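Local coordinates for protein PlaB phospholipase (Legionella pneumophila, PDB 6ZTH) that is a phospholipase that probably hydrolyses ester bonds of membrane phospholipids and binds NAD(+), here in an assembly of four chains, at residues T226-S231 against Q254-G259; S231-H236 against A248-T253. One frame throughout, in Å; residues are numbered along the deposited sequence.

Contact 1. Residues T226-S231 against Q254-G259; sequences TNMNYS and QPMAFG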
ATOM      1  N   THR D 226       0.297 -26.588  18.260  1.00 25.12           N
ATOM      2  CA  THR D 226      -0.823 -27.036  19.078  1.00 25.32           C
ATOM      3  C   THR D 226      -0.503 -27.014  20.566  1.00 25.19           C
ATOM      4  O   THR D 226      -1.410 -26.865  21.392  1.00 25.42           O
ATOM      5  CB  THR D 226      -1.223 -28.460  18.681  1.00 26.27           C
ATOM      6  OG1 THR D 226      -2.536 -28.751  19.174  1.00 34.15           O
ATOM      7  CG2 THR D 226      -0.237 -29.470  19.262  1.00 25.11           C
ATOM      8  N   ASN D 227       0.770 -27.147  20.917  1.00 24.90           N
ATOM      9  CA  ASN D 227       1.168 -27.530  22.261  1.00 32.34           C
ATOM     10  C   ASN D 227       1.288 -26.323  23.178  1.00 24.93           C
ATOM     11  O   ASN D 227       1.695 -25.239  22.751  1.00 24.92           O
ATOM     12  CB  ASN D 227       2.494 -28.290  22.190  1.00 30.40           C
ATOM     13  CG  ASN D 227       2.939 -28.810  23.530  1.00 34.39           C
ATOM     14  OD1 ASN D 227       2.224 -29.568  24.188  1.00 24.75           O
ATOM     15  ND2 ASN D 227       4.134 -28.413  23.943  1.00 31.70           N
HETATM   16  N   MSE D 228       0.926 -26.522  24.441  1.00 30.80           N
HETATM   17  CA  MSE D 228       0.952 -25.439  25.413  1.00 35.71           C
HETATM   18  C   MSE D 228       2.108 -25.564  26.400  1.00 25.22           C
HETATM   19  O   MSE D 228       2.232 -24.753  27.317  1.00 28.52           O
HETATM   20  CB  MSE D 228      -0.370 -25.387  26.186  1.00 25.63           C
HETATM   21  CG  MSE D 228      -1.581 -25.050  25.333  1.00 25.81           C
HETATM   22 SE   MSE D 228      -1.492 -23.275  24.521  1.00 42.81          SE
HETATM   23  CE  MSE D 228      -2.006 -22.206  26.064  1.00 34.51           C
ATOM     24  N   ASN D 229       2.948 -26.582  26.226  1.00 25.01           N
ATOM     25  CA  ASN D 229       4.226 -26.644  26.938  1.00 25.00           C
ATOM     26  C   ASN D 229       5.235 -25.917  26.061  1.00 24.82           C
ATOM     27  O   ASN D 229       5.908 -26.516  25.224  1.00 32.06           O
ATOM     28  CB  ASN D 229       4.657 -28.078  27.215  1.00 24.94           C
ATOM     29  CG  ASN D 229       3.540 -28.923  27.779  1.00 28.74           C
ATOM     30  OD1 ASN D 229       3.287 -28.922  28.982  1.00 35.99           O
ATOM     31  ND2 ASN D 229       2.866 -29.662  26.907  1.00 25.03           N
ATOM     32  N   TYR D 230       5.320 -24.602  26.235  1.00 32.83           N
ATOM     33  CA  TYR D 230       6.249 -23.763  25.494  1.00 30.05           C
ATOM     34  C   TYR D 230       6.937 -22.820  26.469  1.00 25.21           C
ATOM     35  O   TYR D 230       6.502 -22.643  27.610  1.00 32.77           O
ATOM     36  CB  TYR D 230       5.537 -22.968  24.395  1.00 26.47           C
ATOM     37  CG  TYR D 230       4.400 -22.112  24.902  1.00 26.85           C
ATOM     38  CD1 TYR D 230       3.145 -22.658  25.136  1.00 31.89           C
ATOM     39  CD2 TYR D 230       4.582 -20.757  25.149  1.00 25.47           C
ATOM     40  CE1 TYR D 230       2.101 -21.879  25.601  1.00 25.59           C
ATOM     41  CE2 TYR D 230       3.545 -19.972  25.614  1.00 25.79           C
ATOM     42  CZ  TYR D 230       2.308 -20.537  25.838  1.00 25.84           C
ATOM     43  OH  TYR D 230       1.278 -19.753  26.303  1.00 26.22           O
ATOM     44  N   SER D 231       8.018 -22.205  26.005  1.00 30.27           N
ATOM     45  CA  SER D 231       8.795 -21.282  26.811  1.00 26.05           C
ATOM     46  C   SER D 231       8.855 -19.924  26.130  1.00 28.59           C
ATOM     47  O   SER D 231       8.873 -19.821  24.900  1.00 25.53           O
ATOM     48  CB  SER D 231      10.217 -21.804  27.036  1.00 26.67           C
ATOM     49  OG  SER D 231      10.206 -22.961  27.850  1.00 38.91           O
ATOM     50  N   GLN D 254       3.178 -24.298  32.786  1.00 31.98           N
ATOM     51  CA  GLN D 254       3.063 -25.540  33.533  1.00 35.91           C
ATOM     52  C   GLN D 254       2.794 -26.703  32.581  1.00 37.92           C
ATOM     53  O   GLN D 254       2.208 -26.516  31.510  1.00 26.30           O
ATOM     54  CB  GLN D 254       1.943 -25.443  34.562  1.00 27.63           C
ATOM     55  CG  GLN D 254       2.373 -24.852  35.893  1.00 29.72           C
ATOM     56  CD  GLN D 254       3.100 -25.853  36.767  1.00 28.21           C
ATOM     57  OE1 GLN D 254       2.690 -27.008  36.882  1.00 32.33           O
ATOM     58  NE2 GLN D 254       4.187 -25.414  37.391  1.00 28.50           N
ATOM     59  N   PRO D 255       3.212 -27.914  32.943  1.00 35.05           N
ATOM     60  CA  PRO D 255       3.000 -29.059  32.046  1.00 28.67           C
ATOM     61  C   PRO D 255       1.534 -29.213  31.672  1.00 27.60           C
ATOM     62  O   PRO D 255       0.650 -29.194  32.532  1.00 29.44           O
ATOM     63  CB  PRO D 255       3.505 -30.253  32.867  1.00 32.80           C
ATOM     64  CG  PRO D 255       4.474 -29.663  33.839  1.00 28.16           C
ATOM     65  CD  PRO D 255       3.942 -28.295  34.169  1.00 30.28           C
HETATM   66  N   MSE D 256       1.280 -29.351  30.374  1.00 25.99           N
HETATM   67  CA  MSE D 256      -0.057 -29.676  29.896  1.00 26.09           C
HETATM   68  C   MSE D 256      -0.031 -30.995  29.130  1.00 25.94           C
HETATM   69  O   MSE D 256       0.924 -31.290  28.409  1.00 26.12           O
HETATM   70  CB  MSE D 256      -0.627 -28.573  28.997  1.00 26.00           C
HETATM   71  CG  MSE D 256      -2.080 -28.835  28.576  1.00 26.22           C
HETATM   72 SE   MSE D 256      -2.900 -27.497  27.404  1.00 43.77          SE
HETATM   73  CE  MSE D 256      -2.755 -25.936  28.560  1.00 26.49           C
ATOM     74  N   ALA D 257      -1.088 -31.783  29.302  1.00 26.22           N
ATOM     75  CA  ALA D 257      -1.271 -32.989  28.509  1.00 26.19           C
ATOM     76  C   ALA D 257      -1.086 -32.682  27.030  1.00 25.87           C
ATOM     77  O   ALA D 257      -1.737 -31.789  26.483  1.00 25.88           O
ATOM     78  CB  ALA D 257      -2.663 -33.569  28.764  1.00 26.62           C
ATOM     79  N   PHE D 258      -0.187 -33.427  26.387  1.00 25.81           N
ATOM     80  CA  PHE D 258       0.133 -33.245  24.977  1.00 25.38           C
ATOM     81  C   PHE D 258       0.073 -34.595  24.280  1.00 25.47           C
ATOM     82  O   PHE D 258       0.740 -35.545  24.705  1.00 27.58           O
ATOM     83  CB  PHE D 258       1.519 -32.616  24.805  1.00 33.18           C
ATOM     84  CG  PHE D 258       1.973 -32.524  23.376  1.00 26.08           C
ATOM     85  CD1 PHE D 258       1.252 -31.789  22.451  1.00 28.29           C
ATOM     86  CD2 PHE D 258       3.122 -33.172  22.958  1.00 31.06           C
ATOM     87  CE1 PHE D 258       1.670 -31.704  21.138  1.00 33.11           C
ATOM     88  CE2 PHE D 258       3.544 -33.090  21.647  1.00 24.52           C
ATOM     89  CZ  PHE D 258       2.819 -32.353  20.738  1.00 24.55           C
ATOM     90  N   GLY D 259      -0.720 -34.679  23.215  1.00 25.59           N
ATOM     91  CA  GLY D 259      -0.877 -35.929  22.502  1.00 27.09           C
ATOM     92  C   GLY D 259      -0.876 -35.788  20.995  1.00 25.73           C
ATOM     93  O   GLY D 259      -1.680 -35.038  20.434  1.00 31.33           O
TER
HETATM   94  O   HOH W   1       0.051 -29.283  25.319  1.00 21.75           O
HETATM   95  O   HOH W   2       0.631 -25.551  29.478  1.00 19.95           O
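Asn-229 holds the backbone of Met-256 with both ends of its side-chain amide. ND2 donates to Met-256 O at 2.9 Å, almost straight at 161° and within the plane of the amide. OD1 accepts from Met-256 N; its modelled length of 2.5 Å is unusually short and doubtful. An asparagine suits this place because one amide offers a donor and an acceptor, matching the N-H and C=O of a single residue. The remaining N-H of Asn-229 ND2 is spent on Asn-227 OD1 at 2.8 Å, which fixes the rotation of the group. Asn-227 OD1 also accepts from a water, which takes the N-H of Met-228 (Met-228 N to water O, 3.0 Å) and donates to Ala-257 O. A second water bridges the carbonyls of Met-228 and Gln-254, lying 2.7 Å from Gln-254 O. The waters link backbone groups of the two segments that do not meet directly; Met-228 O also accepts from Thr-253 OG1 and, weakly, from Tyr-230 N.

Side-chain packing flanks this network. With CG anti to the backbone N (chi1 -176°), the Asn-227 amide lies over one face of the Phe-258 ring, CG 3.6 Å above its plane and offset toward the rim, the planes 59° apart; OD1 comes closest, 3.0 Å from Phe-258 CD1. Thr-226 brings CG2 to the ring edge, 3.5 Å from Phe-258 CE1. Met-228 and Met-256, both selenomethionine, lie side by side and point the same way, CB and CG of Met-228 against SE and CE of Met-256.

Strand 257-261 is the last of a parallel sheet whose strand order is consistent with an alpha/beta-hydrolase core. Met-256 and Ala-257 lie between strand 191-197 and helix 300-320, while Asn-133 and His-134 bind the carbonyls of Thr-226 and Asn-227.

Contact 2. Residues S231-H236 against A248-T253; sequences SLLKLH and AKMTRT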
ATOM      1  N   SER D 231       8.018 -22.205  26.005  1.00 30.27           N
ATOM      2  CA  SER D 231       8.795 -21.282  26.811  1.00 26.05           C
ATOM      3  C   SER D 231       8.855 -19.924  26.130  1.00 28.59           C
ATOM      4  O   SER D 231       8.873 -19.821  24.900  1.00 25.53           O
ATOM      5  CB  SER D 231      10.217 -21.804  27.036  1.00 26.67           C
ATOM      6  OG  SER D 231      10.206 -22.961  27.850  1.00 38.91           O
ATOM      7  N   LEU D 232       8.864 -18.878  26.949  1.00 26.15           N
ATOM      8  CA  LEU D 232       9.161 -17.523  26.505  1.00 26.44           C
ATOM      9  C   LEU D 232      10.630 -17.259  26.801  1.00 31.76           C
ATOM     10  O   LEU D 232      11.103 -17.536  27.909  1.00 34.05           O
ATOM     11  CB  LEU D 232       8.265 -16.508  27.209  1.00 26.85           C
ATOM     12  CG  LEU D 232       8.477 -15.005  27.015  1.00 27.30           C
ATOM     13  CD1 LEU D 232       9.713 -14.497  27.744  1.00 36.29           C
ATOM     14  CD2 LEU D 232       8.550 -14.632  25.537  1.00 35.14           C
ATOM     15  N   LEU D 233      11.344 -16.716  25.821  1.00 41.78           N
ATOM     16  CA  LEU D 233      12.778 -16.479  25.933  1.00 33.99           C
ATOM     17  C   LEU D 233      13.065 -15.004  25.697  1.00 27.45           C
ATOM     18  O   LEU D 233      12.718 -14.462  24.642  1.00 27.38           O
ATOM     19  CB  LEU D 233      13.548 -17.342  24.933  1.00 26.60           C
ATOM     20  CG  LEU D 233      15.039 -17.473  25.234  1.00 38.29           C
ATOM     21  CD1 LEU D 233      15.546 -18.831  24.792  1.00 39.26           C
ATOM     22  CD2 LEU D 233      15.829 -16.362  24.563  1.00 27.23           C
ATOM     23  N   LYS D 234      13.711 -14.366  26.671  1.00 31.67           N
ATOM     24  CA  LYS D 234      14.060 -12.952  26.607  1.00 28.58           C
ATOM     25  C   LYS D 234      15.572 -12.800  26.511  1.00 28.92           C
ATOM     26  O   LYS D 234      16.307 -13.371  27.325  1.00 29.08           O
ATOM     27  CB  LYS D 234      13.548 -12.202  27.841  1.00 29.36           C
ATOM     28  CG  LYS D 234      12.046 -11.976  27.882  1.00 28.99           C
ATOM     29  CD  LYS D 234      11.522 -12.080  29.313  1.00 31.44           C
ATOM     30  CE  LYS D 234      10.072 -11.611  29.459  1.00 29.35           C
ATOM     31  NZ  LYS D 234       9.765 -10.356  28.719  1.00 43.59           N
ATOM     32  N   LEU D 235      16.032 -12.028  25.529  1.00 31.70           N
ATOM     33  CA  LEU D 235      17.447 -11.691  25.375  1.00 38.77           C
ATOM     34  C   LEU D 235      17.568 -10.170  25.426  1.00 36.49           C
ATOM     35  O   LEU D 235      17.228  -9.478  24.459  1.00 36.32           O
ATOM     36  CB  LEU D 235      18.013 -12.248  24.069  1.00 33.99           C
ATOM     37  CG  LEU D 235      17.840 -13.748  23.833  1.00 32.10           C
ATOM     38  CD1 LEU D 235      18.396 -14.166  22.479  1.00 28.21           C
ATOM     39  CD2 LEU D 235      18.509 -14.537  24.949  1.00 37.63           C
ATOM     40  N   HIS D 236      18.051  -9.648  26.552  1.00 30.95           N
ATOM     41  CA  HIS D 236      18.204  -8.212  26.754  1.00 37.83           C
ATOM     42  C   HIS D 236      19.653  -7.822  26.483  1.00 32.34           C
ATOM     43  O   HIS D 236      20.567  -8.302  27.163  1.00 32.59           O
ATOM     44  CB  HIS D 236      17.805  -7.809  28.173  1.00 42.03           C
ATOM     45  CG  HIS D 236      16.387  -8.140  28.526  1.00 39.26           C
ATOM     46  ND1 HIS D 236      15.428  -7.172  28.742  1.00 44.78           N
ATOM     47  CD2 HIS D 236      15.770  -9.329  28.716  1.00 38.23           C
ATOM     48  CE1 HIS D 236      14.280  -7.752  29.041  1.00 31.69           C
ATOM     49  NE2 HIS D 236      14.459  -9.061  29.031  1.00 40.30           N
ATOM     50  N   ALA D 248      19.883 -13.340  29.643  1.00 30.88           N
ATOM     51  CA  ALA D 248      18.742 -14.130  29.205  1.00 30.04           C
ATOM     52  C   ALA D 248      17.883 -14.535  30.392  1.00 30.06           C
ATOM     53  O   ALA D 248      18.400 -14.868  31.463  1.00 30.51           O
ATOM     54  CB  ALA D 248      19.202 -15.387  28.453  1.00 29.47           C
ATOM     55  N   LYS D 249      16.567 -14.514  30.186  1.00 31.21           N
ATOM     56  CA  LYS D 249      15.590 -14.938  31.186  1.00 29.59           C
ATOM     57  C   LYS D 249      14.594 -15.861  30.499  1.00 35.85           C
ATOM     58  O   LYS D 249      13.845 -15.426  29.617  1.00 34.76           O
ATOM     59  CB  LYS D 249      14.883 -13.735  31.811  1.00 30.11           C
ATOM     60  CG  LYS D 249      13.853 -14.087  32.878  1.00 31.22           C
ATOM     61  CD  LYS D 249      12.722 -13.063  32.919  1.00 39.43           C
ATOM     62  CE  LYS D 249      13.220 -11.686  33.343  1.00 37.16           C
ATOM     63  NZ  LYS D 249      12.716 -10.611  32.440  1.00 37.17           N
HETATM   64  N   MSE D 250      14.586 -17.129  30.900  1.00 28.53           N
HETATM   65  CA  MSE D 250      13.665 -18.103  30.331  1.00 27.86           C
HETATM   66  C   MSE D 250      12.522 -18.414  31.294  1.00 36.80           C
HETATM   67  O   MSE D 250      12.745 -18.661  32.481  1.00 40.14           O
HETATM   68  CB  MSE D 250      14.408 -19.393  29.972  1.00 27.53           C
HETATM   69  CG  MSE D 250      13.568 -20.377  29.171  1.00 26.88           C
HETATM   70 SE   MSE D 250      14.632 -21.606  28.094  1.00 79.46          SE
HETATM   71  CE  MSE D 250      13.461 -23.164  28.156  1.00 26.02           C
ATOM     72  N   THR D 251      11.296 -18.395  30.772  1.00 39.58           N
ATOM     73  CA  THR D 251      10.103 -18.752  31.527  1.00 40.01           C
ATOM     74  C   THR D 251       9.304 -19.777  30.734  1.00 37.07           C
ATOM     75  O   THR D 251       9.360 -19.809  29.501  1.00 40.22           O
ATOM     76  CB  THR D 251       9.231 -17.526  31.828  1.00 39.77           C
ATOM     77  OG1 THR D 251       9.225 -16.647  30.696  1.00 45.19           O
ATOM     78  CG2 THR D 251       9.761 -16.779  33.044  1.00 47.80           C
ATOM     79  N   ARG D 252       8.552 -20.611  31.451  1.00 33.16           N
ATOM     80  CA  ARG D 252       7.873 -21.751  30.851  1.00 26.52           C
ATOM     81  C   ARG D 252       6.526 -21.972  31.521  1.00 26.66           C
ATOM     82  O   ARG D 252       6.360 -21.719  32.717  1.00 27.12           O
ATOM     83  CB  ARG D 252       8.735 -23.016  30.968  1.00 26.38           C
ATOM     84  CG  ARG D 252       8.154 -24.259  30.319  1.00 30.02           C
ATOM     85  CD  ARG D 252       9.146 -25.415  30.407  1.00 35.86           C
ATOM     86  NE  ARG D 252       8.619 -26.659  29.854  1.00 27.21           N
ATOM     87  CZ  ARG D 252       8.473 -26.903  28.554  1.00 27.90           C
ATOM     88  NH1 ARG D 252       8.811 -25.986  27.658  1.00 25.08           N
ATOM     89  NH2 ARG D 252       7.988 -28.070  28.151  1.00 27.72           N
ATOM     90  N   THR D 253       5.564 -22.451  30.734  1.00 33.17           N
ATOM     91  CA  THR D 253       4.242 -22.752  31.259  1.00 27.02           C
ATOM     92  C   THR D 253       4.279 -24.038  32.086  1.00 34.10           C
ATOM     93  O   THR D 253       5.262 -24.783  32.094  1.00 26.50           O
ATOM     94  CB  THR D 253       3.226 -22.903  30.124  1.00 26.30           C
ATOM     95  OG1 THR D 253       3.669 -23.918  29.213  1.00 35.50           O
ATOM     96  CG2 THR D 253       3.049 -21.589  29.376  1.00 37.00           C
TER
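Leu-232 and Thr-251 face each other as a hydrogen-bonded pair in an antiparallel hairpin whose strands run 167° apart. Leu-232 N donates to Thr-251 O at 2.8 Å, and Thr-251 N returns a straight bond to Leu-232 O at 3.0 Å. Lys-234 and Lys-249 repeat the exchange two residues on, whereas Ser-231 with Arg-252, Leu-233 with Met-250 and Leu-235 with Ala-248 are non-hydrogen-bonded pairs. Thr-251, a beta-branched residue at home in strands, adds a weak bond from OG1 to Leu-232 O.

The Arg-252 side chain travels along the hydroxyl of Ser-231. Its CB lies 3.4 Å from Ser-231 OG, and CG and CD, in an extended chain, also pass beside that oxygen. At NE the direction changes (chi4 74°), turning the guanidinium so that NH1 meets Ser-231 OG in the group's own plane, at its edge; this bond is weak, 3.3 Å from NH1 to OG. The stronger partner of NH1 is Glu-451, so the serine seems a secondary anchor. A small serine leaves room for the long arginine and for CE of Met-250, a selenomethionine, which touches the same hydroxyl.

On this face Leu-235 CD2 packs on Ala-248 CB at 3.7 Å, the short alanine fitting the branched leucine. Across the sheet the lysines lie side by side, Lys-249 NZ and CD against Lys-234 CD, the two NZ atoms 4.8 Å apart.

Four backbone hydrogen bonds set the register of the hairpin, while the chemistry of its two faces differs: one combines apolar contact with an arginine whose charge Glu-451 probably balances in a salt bridge, and the other brings two ammoniums near each other, probably at some cost in repulsion, which a long, weak ion pair from Lys-234 to Glu-456 may partly offset.

Going from the N terminus, the chain leaves helix 223-226, passes through the first segment of contact 1 and enters strand 231-238 at Ser-231, the residue that both contacts share. It turns back along strand 245-252, and contact 2 closes this hairpin. A short connection then brings 254-259 back to 226-231, where contact 1 closes the wider loop, so contact 2 is nested inside it and the two do not cross. At the seam, Thr-253 OG1 lies 2.5 Å from Met-228 O, a probable hydrogen bond, though modelled very short. Contact 1 thus anchors the hairpin's base at the edge of the parallel sheet, while contact 2 belongs to the mixed sheet, whose strand 451-463 flanks strand 231-238.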